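Long-range contact in transcriptional repressor PadR (Bacillus cereus, PDB 6JYI), which probably binds DNA as a dimeric PadR-like transcription factor and represses transcription: residues D26-F38 / Y131-R143. Sequence-based numbering, arbitrary orientation.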
ATOM      1  N   ASP A  26      19.377  10.715   8.494  1.00 30.04           N
ATOM      2  CA  ASP A  26      19.521   9.436   7.840  1.00 30.73           C
ATOM      3  C   ASP A  26      18.256   8.552   7.924  1.00 28.49           C
ATOM      4  O   ASP A  26      17.901   7.895   6.939  1.00 28.05           O
ATOM      5  CB  ASP A  26      20.761   8.707   8.351  1.00 31.10           C
ATOM      6  CG  ASP A  26      22.059   9.133   7.604  1.00 35.15           C
ATOM      7  OD1 ASP A  26      22.022   9.903   6.613  1.00 41.57           O
ATOM      8  OD2 ASP A  26      23.122   8.648   7.964  1.00 39.50           O
ATOM      9  N   ILE A  27      17.578   8.555   9.065  1.00 26.70           N
ATOM     10  CA  ILE A  27      16.342   7.845   9.183  1.00 26.36           C
ATOM     11  C   ILE A  27      15.328   8.349   8.146  1.00 26.77           C
ATOM     12  O   ILE A  27      14.699   7.534   7.445  1.00 25.12           O
ATOM     13  CB  ILE A  27      15.755   7.975  10.598  1.00 26.09           C
ATOM     14  CG1 ILE A  27      16.672   7.230  11.567  1.00 27.03           C
ATOM     15  CG2 ILE A  27      14.342   7.425  10.623  1.00 24.30           C
ATOM     16  CD1 ILE A  27      16.334   7.477  13.030  1.00 29.16           C
ATOM     17  N   LYS A  28      15.190   9.669   8.031  1.00 27.74           N
ATOM     18  CA  LYS A  28      14.312  10.238   7.033  1.00 28.59           C
ATOM     19  C   LYS A  28      14.676   9.816   5.592  1.00 29.28           C
ATOM     20  O   LYS A  28      13.805   9.506   4.779  1.00 27.85           O
ATOM     21  CB  LYS A  28      14.250  11.767   7.149  1.00 32.01           C
ATOM     22  CG  LYS A  28      13.315  12.213   8.307  1.00 33.49           C
ATOM     23  CD  LYS A  28      13.321  13.704   8.593  1.00 35.73           C
ATOM     24  CE  LYS A  28      12.799  14.513   7.475  1.00 37.18           C
ATOM     25  NZ  LYS A  28      12.719  15.948   7.829  1.00 38.67           N
ATOM     26  N   ILE A  29      15.953   9.834   5.257  1.00 29.59           N
ATOM     27  CA  ILE A  29      16.326   9.519   3.875  1.00 31.47           C
ATOM     28  C   ILE A  29      16.034   8.043   3.607  1.00 29.39           C
ATOM     29  O   ILE A  29      15.483   7.732   2.567  1.00 28.98           O
ATOM     30  CB  ILE A  29      17.774   9.888   3.543  1.00 32.97           C
ATOM     31  CG1 ILE A  29      18.070  11.347   3.937  1.00 35.71           C
ATOM     32  CG2 ILE A  29      18.035   9.715   2.030  1.00 36.74           C
ATOM     33  CD1 ILE A  29      17.702  12.420   2.898  1.00 42.27           C
ATOM     34  N   VAL A  30      16.357   7.143   4.537  1.00 28.13           N
ATOM     35  CA  VAL A  30      16.048   5.704   4.317  1.00 29.11           C
ATOM     36  C   VAL A  30      14.555   5.509   4.120  1.00 28.53           C
ATOM     37  O   VAL A  30      14.122   4.755   3.256  1.00 26.61           O
ATOM     38  CB  VAL A  30      16.507   4.745   5.428  1.00 29.30           C
ATOM     39  CG1 VAL A  30      16.384   3.281   4.879  1.00 31.96           C
ATOM     40  CG2 VAL A  30      17.928   4.977   5.755  1.00 33.62           C
ATOM     41  N   PHE A  31      13.767   6.235   4.902  1.00 29.86           N
ATOM     42  CA  PHE A  31      12.324   6.215   4.734  1.00 31.16           C
ATOM     43  C   PHE A  31      11.882   6.655   3.334  1.00 32.98           C
ATOM     44  O   PHE A  31      11.046   5.996   2.709  1.00 32.81           O
ATOM     45  CB  PHE A  31      11.634   7.116   5.749  1.00 32.62           C
ATOM     46  CG  PHE A  31      10.889   6.379   6.808  1.00 35.55           C
ATOM     47  CD1 PHE A  31       9.574   6.049   6.613  1.00 39.54           C
ATOM     48  CD2 PHE A  31      11.515   5.997   7.977  1.00 40.09           C
ATOM     49  CE1 PHE A  31       8.861   5.374   7.533  1.00 39.82           C
ATOM     50  CE2 PHE A  31      10.802   5.304   8.955  1.00 41.07           C
ATOM     51  CZ  PHE A  31       9.455   4.998   8.728  1.00 41.69           C
ATOM     52  N   GLU A  32      12.421   7.758   2.846  1.00 33.62           N
ATOM     53  CA  GLU A  32      12.000   8.260   1.553  1.00 37.31           C
ATOM     54  C   GLU A  32      12.489   7.363   0.428  1.00 37.72           C
ATOM     55  O   GLU A  32      11.820   7.243  -0.605  1.00 39.12           O
ATOM     56  CB  GLU A  32      12.568   9.644   1.259  1.00 39.60           C
ATOM     57  CG  GLU A  32      12.271  10.727   2.248  1.00 44.27           C
ATOM     58  CD  GLU A  32      13.117  11.984   1.971  1.00 51.76           C
ATOM     59  OE1 GLU A  32      14.069  11.919   1.145  1.00 55.19           O
ATOM     60  OE2 GLU A  32      12.831  13.034   2.591  1.00 56.73           O
ATOM     61  N   ASP A  33      13.677   6.796   0.606  1.00 36.15           N
ATOM     62  CA  ASP A  33      14.336   6.041  -0.456  1.00 37.76           C
ATOM     63  C   ASP A  33      13.762   4.628  -0.615  1.00 36.03           C
ATOM     64  O   ASP A  33      13.626   4.133  -1.740  1.00 36.89           O
ATOM     65  CB  ASP A  33      15.847   5.897  -0.155  1.00 38.13           C
ATOM     66  CG  ASP A  33      16.666   7.151  -0.488  1.00 40.69           C
ATOM     67  OD1 ASP A  33      16.157   8.137  -1.096  1.00 39.61           O
ATOM     68  OD2 ASP A  33      17.868   7.121  -0.125  1.00 40.54           O
ATOM     69  N   VAL A  34      13.473   3.981   0.518  1.00 33.72           N
ATOM     70  CA  VAL A  34      13.179   2.557   0.597  1.00 33.21           C
ATOM     71  C   VAL A  34      11.753   2.334   1.101  1.00 32.86           C
ATOM     72  O   VAL A  34      10.934   1.733   0.396  1.00 34.21           O
ATOM     73  CB  VAL A  34      14.162   1.852   1.562  1.00 32.35           C
ATOM     74  CG1 VAL A  34      13.713   0.461   1.878  1.00 30.75           C
ATOM     75  CG2 VAL A  34      15.585   1.873   1.013  1.00 33.61           C
ATOM     76  N   PHE A  35      11.426   2.842   2.289  1.00 31.95           N
ATOM     77  CA  PHE A  35      10.128   2.509   2.920  1.00 32.16           C
ATOM     78  C   PHE A  35       8.888   3.144   2.277  1.00 34.94           C
ATOM     79  O   PHE A  35       7.782   2.642   2.448  1.00 35.81           O
ATOM     80  CB  PHE A  35      10.159   2.756   4.438  1.00 31.38           C
ATOM     81  CG  PHE A  35      11.035   1.817   5.177  1.00 29.80           C
ATOM     82  CD1 PHE A  35      12.369   2.052   5.323  1.00 35.77           C
ATOM     83  CD2 PHE A  35      10.544   0.667   5.714  1.00 34.11           C
ATOM     84  CE1 PHE A  35      13.191   1.161   6.026  1.00 34.68           C
ATOM     85  CE2 PHE A  35      11.393  -0.198   6.391  1.00 34.17           C
ATOM     86  CZ  PHE A  35      12.706   0.070   6.533  1.00 31.60           C
ATOM     87  N   THR A  36       9.048   4.224   1.523  1.00 36.99           N
ATOM     88  CA  THR A  36       7.947   4.777   0.712  1.00 40.26           C
ATOM     89  C   THR A  36       7.351   3.686  -0.232  1.00 40.80           C
ATOM     90  O   THR A  36       6.203   3.795  -0.676  1.00 41.77           O
ATOM     91  CB  THR A  36       8.434   6.024  -0.081  1.00 41.52           C
ATOM     92  OG1 THR A  36       7.356   6.663  -0.806  1.00 49.35           O
ATOM     93  CG2 THR A  36       9.474   5.636  -1.048  1.00 43.95           C
ATOM     94  N   HIS A  37       8.123   2.644  -0.534  1.00 39.79           N
ATOM     95  CA  HIS A  37       7.673   1.632  -1.476  1.00 40.71           C
ATOM     96  C   HIS A  37       6.919   0.489  -0.821  1.00 40.03           C
ATOM     97  O   HIS A  37       6.121  -0.186  -1.488  1.00 42.09           O
ATOM     98  CB  HIS A  37       8.839   1.112  -2.319  1.00 41.10           C
ATOM     99  CG  HIS A  37       9.450   2.170  -3.182  1.00 40.37           C
ATOM    100  ND1 HIS A  37       8.824   2.669  -4.309  1.00 39.60           N
ATOM    101  CD2 HIS A  37      10.618   2.846  -3.070  1.00 39.81           C
ATOM    102  CE1 HIS A  37       9.586   3.599  -4.858  1.00 40.29           C
ATOM    103  NE2 HIS A  37      10.683   3.724  -4.129  1.00 40.92           N
ATOM    104  N   PHE A  38       7.148   0.257   0.473  1.00 37.85           N
ATOM    105  CA  PHE A  38       6.466  -0.852   1.123  1.00 37.14           C
ATOM    106  C   PHE A  38       5.969  -0.615   2.555  1.00 35.72           C
ATOM    107  O   PHE A  38       5.311  -1.491   3.109  1.00 34.66           O
ATOM    108  CB  PHE A  38       7.302  -2.136   1.000  1.00 37.31           C
ATOM    109  CG  PHE A  38       8.581  -2.115   1.775  1.00 36.16           C
ATOM    110  CD1 PHE A  38       8.571  -2.341   3.137  1.00 35.43           C
ATOM    111  CD2 PHE A  38       9.807  -1.914   1.119  1.00 39.11           C
ATOM    112  CE1 PHE A  38       9.744  -2.311   3.873  1.00 36.04           C
ATOM    113  CE2 PHE A  38      10.997  -1.916   1.849  1.00 36.25           C
ATOM    114  CZ  PHE A  38      10.962  -2.092   3.213  1.00 36.11           C
ATOM    115  N   TYR A 131      10.322   4.898 -10.148  1.00 47.60           N
ATOM    116  CA  TYR A 131      10.486   4.112  -8.890  1.00 48.11           C
ATOM    117  C   TYR A 131      11.363   2.890  -9.114  1.00 48.02           C
ATOM    118  O   TYR A 131      12.230   2.567  -8.288  1.00 48.35           O
ATOM    119  CB  TYR A 131       9.180   3.551  -8.350  1.00 47.10           C
ATOM    120  CG  TYR A 131       8.062   4.496  -7.963  1.00 50.85           C
ATOM    121  CD1 TYR A 131       8.290   5.811  -7.572  1.00 54.35           C
ATOM    122  CD2 TYR A 131       6.752   4.020  -7.936  1.00 53.96           C
ATOM    123  CE1 TYR A 131       7.210   6.649  -7.213  1.00 57.22           C
ATOM    124  CE2 TYR A 131       5.677   4.828  -7.590  1.00 56.19           C
ATOM    125  CZ  TYR A 131       5.901   6.142  -7.238  1.00 58.45           C
ATOM    126  OH  TYR A 131       4.795   6.909  -6.896  1.00 60.60           O
ATOM    127  N   ILE A 132      11.122   2.197 -10.221  1.00 48.80           N
ATOM    128  CA  ILE A 132      11.883   1.009 -10.550  1.00 48.71           C
ATOM    129  C   ILE A 132      13.347   1.405 -10.565  1.00 50.56           C
ATOM    130  O   ILE A 132      14.098   0.921  -9.718  1.00 49.93           O
ATOM    131  CB  ILE A 132      11.419   0.355 -11.875  1.00 49.20           C
ATOM    132  CG1 ILE A 132      10.078  -0.377 -11.650  1.00 46.97           C
ATOM    133  CG2 ILE A 132      12.439  -0.641 -12.376  1.00 49.89           C
ATOM    134  CD1 ILE A 132       9.388  -0.874 -12.962  1.00 46.90           C
ATOM    135  N   ALA A 133      13.719   2.308 -11.487  1.00 52.76           N
ATOM    136  CA  ALA A 133      15.089   2.873 -11.577  1.00 54.50           C
ATOM    137  C   ALA A 133      15.662   3.388 -10.244  1.00 54.04           C
ATOM    138  O   ALA A 133      16.794   3.105  -9.898  1.00 55.28           O
ATOM    139  CB  ALA A 133      15.131   3.995 -12.629  1.00 56.23           C
ATOM    140  N   ASP A 134      14.896   4.156  -9.497  1.00 54.16           N
ATOM    141  CA  ASP A 134      15.400   4.696  -8.234  1.00 54.26           C
ATOM    142  C   ASP A 134      15.874   3.534  -7.320  1.00 51.90           C
ATOM    143  O   ASP A 134      17.053   3.437  -6.953  1.00 52.08           O
ATOM    144  CB  ASP A 134      14.289   5.519  -7.548  1.00 54.66           C
ATOM    145  CG  ASP A 134      14.833   6.640  -6.659  1.00 57.88           C
ATOM    146  OD1 ASP A 134      15.735   7.408  -7.101  1.00 60.89           O
ATOM    147  OD2 ASP A 134      14.336   6.752  -5.512  1.00 58.34           O
ATOM    148  N   LEU A 135      14.951   2.612  -7.072  1.00 48.87           N
ATOM    149  CA  LEU A 135      15.005   1.669  -5.966  1.00 46.23           C
ATOM    150  C   LEU A 135      16.276   0.836  -5.913  1.00 44.63           C
ATOM    151  O   LEU A 135      16.874   0.678  -4.867  1.00 42.31           O
ATOM    152  CB  LEU A 135      13.776   0.760  -6.023  1.00 45.31           C
ATOM    153  CG  LEU A 135      13.298   0.078  -4.753  1.00 45.58           C
ATOM    154  CD1 LEU A 135      13.267   1.068  -3.576  1.00 47.20           C
ATOM    155  CD2 LEU A 135      11.934  -0.535  -5.003  1.00 43.62           C
ATOM    156  N   ARG A 136      16.682   0.320  -7.060  1.00 44.41           N
ATOM    157  CA  ARG A 136      17.872  -0.528  -7.154  1.00 44.47           C
ATOM    158  C   ARG A 136      19.093   0.215  -6.538  1.00 43.48           C
ATOM    159  O   ARG A 136      19.756  -0.255  -5.605  1.00 42.49           O
ATOM    160  CB  ARG A 136      18.096  -0.932  -8.639  1.00 46.55           C
ATOM    161  CG  ARG A 136      16.759  -0.895  -9.548  1.00 48.89           C
ATOM    162  CD  ARG A 136      16.902  -1.513 -10.971  1.00 55.05           C
ATOM    163  NE  ARG A 136      16.568  -2.952 -11.023  1.00 56.82           N
ATOM    164  CZ  ARG A 136      15.917  -3.571 -12.020  1.00 60.00           C
ATOM    165  NH1 ARG A 136      15.474  -2.905 -13.086  1.00 61.47           N
ATOM    166  NH2 ARG A 136      15.678  -4.882 -11.942  1.00 60.13           N
ATOM    167  N   LEU A 137      19.338   1.403  -7.043  1.00 43.59           N
ATOM    168  CA  LEU A 137      20.464   2.226  -6.598  1.00 43.56           C
ATOM    169  C   LEU A 137      20.386   2.579  -5.093  1.00 41.86           C
ATOM    170  O   LEU A 137      21.391   2.564  -4.364  1.00 40.75           O
ATOM    171  CB  LEU A 137      20.514   3.482  -7.443  1.00 46.06           C
ATOM    172  CG  LEU A 137      21.285   3.365  -8.778  1.00 48.81           C
ATOM    173  CD1 LEU A 137      21.430   4.748  -9.375  1.00 51.82           C
ATOM    174  CD2 LEU A 137      22.659   2.698  -8.617  1.00 48.68           C
ATOM    175  N   LYS A 138      19.180   2.851  -4.621  1.00 40.11           N
ATOM    176  CA  LYS A 138      18.990   3.131  -3.196  1.00 39.54           C
ATOM    177  C   LYS A 138      19.284   1.929  -2.286  1.00 37.40           C
ATOM    178  O   LYS A 138      19.790   2.109  -1.196  1.00 36.92           O
ATOM    179  CB  LYS A 138      17.587   3.662  -2.967  1.00 39.70           C
ATOM    180  CG  LYS A 138      17.299   4.972  -3.717  1.00 41.83           C
ATOM    181  CD  LYS A 138      18.378   6.004  -3.512  1.00 45.76           C
ATOM    182  CE  LYS A 138      17.939   7.384  -3.953  1.00 49.05           C
ATOM    183  NZ  LYS A 138      19.119   8.255  -4.033  1.00 47.91           N
ATOM    184  N   TYR A 139      18.985   0.707  -2.723  1.00 36.56           N
ATOM    185  CA  TYR A 139      19.334  -0.477  -1.905  1.00 35.39           C
ATOM    186  C   TYR A 139      20.851  -0.674  -1.822  1.00 36.05           C
ATOM    187  O   TYR A 139      21.364  -1.074  -0.800  1.00 35.49           O
ATOM    188  CB  TYR A 139      18.654  -1.747  -2.431  1.00 34.84           C
ATOM    189  CG  TYR A 139      17.304  -2.048  -1.845  1.00 33.09           C
ATOM    190  CD1 TYR A 139      16.208  -1.248  -2.125  1.00 34.30           C
ATOM    191  CD2 TYR A 139      17.114  -3.145  -1.026  1.00 32.31           C
ATOM    192  CE1 TYR A 139      14.955  -1.556  -1.627  1.00 32.60           C
ATOM    193  CE2 TYR A 139      15.861  -3.448  -0.498  1.00 32.22           C
ATOM    194  CZ  TYR A 139      14.790  -2.651  -0.811  1.00 32.32           C
ATOM    195  OH  TYR A 139      13.552  -2.947  -0.300  1.00 35.92           O
ATOM    196  N   GLU A 140      21.582  -0.349  -2.887  1.00 38.48           N
ATOM    197  CA  GLU A 140      23.044  -0.420  -2.852  1.00 39.06           C
ATOM    198  C   GLU A 140      23.666   0.632  -1.915  1.00 40.35           C
ATOM    199  O   GLU A 140      24.736   0.398  -1.358  1.00 41.59           O
ATOM    200  CB  GLU A 140      23.620  -0.296  -4.276  1.00 41.13           C
ATOM    201  CG  GLU A 140      23.151  -1.448  -5.195  1.00 40.51           C
ATOM    202  CD  GLU A 140      23.642  -1.333  -6.647  1.00 44.04           C
ATOM    203  OE1 GLU A 140      24.021  -0.225  -7.110  1.00 43.62           O
ATOM    204  OE2 GLU A 140      23.615  -2.391  -7.330  1.00 46.97           O
ATOM    205  N   LYS A 141      23.014   1.788  -1.777  1.00 40.13           N
ATOM    206  CA  LYS A 141      23.409   2.823  -0.828  1.00 41.02           C
ATOM    207  C   LYS A 141      23.101   2.406   0.628  1.00 39.94           C
ATOM    208  O   LYS A 141      23.956   2.499   1.506  1.00 39.15           O
ATOM    209  CB  LYS A 141      22.687   4.141  -1.164  1.00 42.06           C
ATOM    210  CG  LYS A 141      22.956   5.294  -0.169  1.00 46.45           C
ATOM    211  CD  LYS A 141      22.253   6.616  -0.594  1.00 49.26           C
ATOM    212  CE  LYS A 141      22.550   7.752   0.399  1.00 52.47           C
ATOM    213  NZ  LYS A 141      21.668   8.945   0.202  1.00 55.09           N
ATOM    214  N   TRP A 142      21.887   1.931   0.878  1.00 38.31           N
ATOM    215  CA  TRP A 142      21.451   1.645   2.263  1.00 38.76           C
ATOM    216  C   TRP A 142      21.778   0.256   2.787  1.00 38.27           C
ATOM    217  O   TRP A 142      21.941   0.093   4.006  1.00 38.96           O
ATOM    218  CB  TRP A 142      19.955   1.932   2.450  1.00 38.44           C
ATOM    219  CG  TRP A 142      19.710   3.404   2.428  1.00 39.53           C
ATOM    220  CD1 TRP A 142      19.051   4.111   1.459  1.00 38.38           C
ATOM    221  CD2 TRP A 142      20.180   4.375   3.386  1.00 40.58           C
ATOM    222  NE1 TRP A 142      19.054   5.437   1.759  1.00 40.66           N
ATOM    223  CE2 TRP A 142      19.753   5.642   2.928  1.00 40.68           C
ATOM    224  CE3 TRP A 142      20.891   4.295   4.582  1.00 40.74           C
ATOM    225  CZ2 TRP A 142      20.003   6.819   3.637  1.00 42.22           C
ATOM    226  CZ3 TRP A 142      21.163   5.482   5.283  1.00 43.09           C
ATOM    227  CH2 TRP A 142      20.709   6.718   4.806  1.00 43.76           C
ATOM    228  N   ARG A 143      21.880  -0.724   1.891  1.00 35.69           N
ATOM    229  CA  ARG A 143      22.162  -2.090   2.308  1.00 35.91           C
ATOM    230  C   ARG A 143      23.439  -2.572   1.627  1.00 35.77           C
ATOM    231  O   ARG A 143      23.414  -3.441   0.736  1.00 33.04           O
ATOM    232  CB  ARG A 143      21.005  -3.028   1.962  1.00 34.90           C
ATOM    233  CG  ARG A 143      19.619  -2.667   2.601  1.00 38.02           C
ATOM    234  CD  ARG A 143      19.501  -3.208   4.002  1.00 42.35           C
ATOM    235  NE  ARG A 143      20.422  -2.519   4.886  1.00 47.63           N
ATOM    236  CZ  ARG A 143      21.073  -3.023   5.935  1.00 49.44           C
ATOM    237  NH1 ARG A 143      20.958  -4.289   6.330  1.00 50.84           N
ATOM    238  NH2 ARG A 143      21.874  -2.213   6.598  1.00 50.04           N
TER
HETATM  239  O   HOH W   1      13.252   5.131  -4.057  1.00 46.83           O
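Asp26 meets the far rim of the Trp142 indole: its carboxylate stands nearly upright to the ring plane, with OD1 3.9 Å from CH2. The indole sits as a knob in the hole formed by Asp26, Ile29, Val30 and Asp33. Ile29 brings CB to within 3.8 Å of Trp142 CZ2, while Val30 lays CG2 over the face of the six-membered ring. Asp33 fixes the rotation of the indole: Trp142 NE1 gives a nearly straight hydrogen bond of 2.8 Å to the anti lone pair of Asp33 OD2, in the ring plane. Lys138, bent at chi2 (-49°), runs its aliphatic chain across the same carboxylate. Helix 24-35 belongs to the winged helix-turn-helix region of the PadR family, and here its residues 26-35 run at 138° to residues 131-142 of the long helix 114-142, joining that region to the C-terminal helices. Val34 reaches Tyr139 OH with CG1, at 4.0 Å; that hydroxyl is hydrogen-bonded to Ser153 on helix 148-175. His37 turns its edge to the face of Tyr131, planes 73° apart, and takes Leu135 CD2 over one face. A water links His37 NE2 to Asp33 O, whereas ND1 is hydrogen-bonded to Tyr161 OH on helix 148-175. Phe38 CE2 closes on Tyr139 OH at 3.5 Å.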